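Local coordinates for disulfide bond forming protein (DsbF) (Mycobacterium tuberculosis, PDB 3IOS) that probably oxidises reduced, unfolded secreted proteins to form their disulfide bonds, as a thioredoxin-fold oxidoreductase of the extracellular space, at residues P52-E57 against T114-Y119. Sequence-based numbering, arbitrary orientation.
Sequences PTCQGE and TQQPAY
Cys54 and Thr53 at the start of helix 52-67 pack against the cis-proline loop of a thioredoxin fold, and one buried hydrogen bond, from Tyr119 to Glu57, closes the contact. Cys54 is the second cysteine of the CxxC motif; its disulfide with Cys51 is known, and this crystal holds a mixture of oxidised and reduced forms. The peptide bond before Pro117 is cis. This is the cis-proline characteristic of thioredoxin-fold oxidoreductases, which lies beside the CxxC motif. Cys54 has two conformers; in the one described here, its SG lies 3.8 Å from Pro117 CB. In the same conformer Cys54 SG is 3.6 Å from Gln116 CG. Thr53 turns its methyl to the proline, with CG2 anti to the backbone N. That methyl, CG2, sits 3.8 Å from Pro117 CG, and the two side chains cross at about a right angle. One helical turn on from Thr53, Glu57 extends beyond CG and brings OE1 to Tyr119. The phenol OH of Tyr119 donates to Glu57 OE1 at 2.6 Å. OE1 lies at the ring edge, in the ring plane, whereas the hydroxyl meets the carboxylate from above its plane, 58° out of it. Glu57 OE2 is bonded to Met135 N, which gives each carboxylate oxygen a partner. The helix start thus faces the loop leading into strand 118-122. This strand runs antiparallel between strands 42-47 and 128-132, and Tyr119 stacks on Trp45 of the former.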
# COMPACT_ATOMS: atom_id res chain seq x y z
N PRO A 52 -5.02 -15.35 0.29
CA PRO A 52 -4.79 -15.87 -1.04
C PRO A 52 -4.98 -14.88 -2.15
O PRO A 52 -4.28 -14.95 -3.17
CB PRO A 52 -5.75 -17.06 -1.11
CG PRO A 52 -6.87 -16.64 -0.22
CD PRO A 52 -6.14 -16.04 0.96
N THR A 53 -5.92 -13.97 -1.97
CA THR A 53 -6.17 -12.96 -2.98
C THR A 53 -4.97 -12.01 -3.02
O THR A 53 -4.53 -11.62 -4.11
CB THR A 53 -7.45 -12.17 -2.66
OG1 THR A 53 -8.57 -13.07 -2.63
CG2 THR A 53 -7.71 -11.11 -3.72
N CYS A 54 -4.44 -11.64 -1.86
CA CYS A 54 -3.27 -10.76 -1.83
C CYS A 54 -2.06 -11.44 -2.43
O CYS A 54 -1.24 -10.80 -3.09
CB CYS A 54 -2.95 -10.35 -0.40
SG CYS A 54 -4.18 -9.22 0.31
N GLN A 55 -1.94 -12.74 -2.18
CA GLN A 55 -0.83 -13.50 -2.72
C GLN A 55 -0.93 -13.47 -4.24
O GLN A 55 0.07 -13.36 -4.94
CB GLN A 55 -0.89 -14.94 -2.20
CG GLN A 55 -0.61 -15.04 -0.70
CD GLN A 55 -1.03 -16.37 -0.11
OE1 GLN A 55 -1.32 -17.33 -0.83
NE2 GLN A 55 -1.07 -16.44 1.22
N GLY A 56 -2.16 -13.55 -4.74
CA GLY A 56 -2.36 -13.52 -6.18
C GLY A 56 -2.14 -12.16 -6.80
O GLY A 56 -1.66 -12.06 -7.93
N GLU A 57 -2.47 -11.10 -6.08
CA GLU A 57 -2.30 -9.76 -6.61
C GLU A 57 -0.90 -9.19 -6.44
O GLU A 57 -0.53 -8.22 -7.10
CB GLU A 57 -3.31 -8.80 -5.98
CG GLU A 57 -4.75 -9.26 -6.11
CD GLU A 57 -5.74 -8.13 -5.92
OE1 GLU A 57 -5.53 -7.30 -5.02
OE2 GLU A 57 -6.73 -8.09 -6.68
N THR A 114 -10.85 -2.51 6.95
CA THR A 114 -11.06 -3.57 7.92
C THR A 114 -10.78 -4.93 7.30
O THR A 114 -10.52 -5.90 8.00
CB THR A 114 -12.50 -3.55 8.47
OG1 THR A 114 -13.42 -3.57 7.38
CG2 THR A 114 -12.73 -2.29 9.30
N GLN A 115 -10.81 -4.98 5.97
CA GLN A 115 -10.57 -6.23 5.26
C GLN A 115 -9.72 -6.03 4.01
O GLN A 115 -9.85 -5.04 3.30
CB GLN A 115 -11.90 -6.87 4.85
CG GLN A 115 -12.82 -7.18 6.01
CD GLN A 115 -14.17 -7.69 5.54
OE1 GLN A 115 -14.27 -8.72 4.88
NE2 GLN A 115 -15.23 -6.96 5.89
N GLN A 116 -8.85 -7.00 3.75
CA GLN A 116 -7.99 -6.93 2.57
C GLN A 116 -8.61 -7.81 1.49
O GLN A 116 -9.41 -8.69 1.78
CB GLN A 116 -6.59 -7.44 2.91
CG GLN A 116 -6.48 -8.94 3.07
CD GLN A 116 -7.46 -9.50 4.08
OE1 GLN A 116 -7.66 -8.92 5.14
NE2 GLN A 116 -8.08 -10.62 3.75
N PRO A 117 -8.24 -7.56 0.23
CA PRO A 117 -7.30 -6.50 -0.12
C PRO A 117 -8.02 -5.17 -0.30
O PRO A 117 -9.24 -5.12 -0.44
CB PRO A 117 -6.70 -7.00 -1.43
CG PRO A 117 -7.87 -7.65 -2.08
CD PRO A 117 -8.52 -8.42 -0.94
N ALA A 118 -7.25 -4.09 -0.25
CA ALA A 118 -7.80 -2.75 -0.44
C ALA A 118 -6.69 -1.88 -1.01
O ALA A 118 -5.50 -2.21 -0.88
CB ALA A 118 -8.29 -2.18 0.87
N TYR A 119 -7.09 -0.79 -1.65
CA TYR A 119 -6.14 0.13 -2.26
C TYR A 119 -6.54 1.57 -1.94
O TYR A 119 -7.72 1.91 -1.99
CB TYR A 119 -6.14 -0.05 -3.78
CG TYR A 119 -5.64 -1.38 -4.25
CD1 TYR A 119 -4.31 -1.54 -4.65
CD2 TYR A 119 -6.47 -2.50 -4.26
CE1 TYR A 119 -3.83 -2.78 -5.05
CE2 TYR A 119 -5.99 -3.75 -4.65
CZ TYR A 119 -4.67 -3.88 -5.04
OH TYR A 119 -4.18 -5.10 -5.43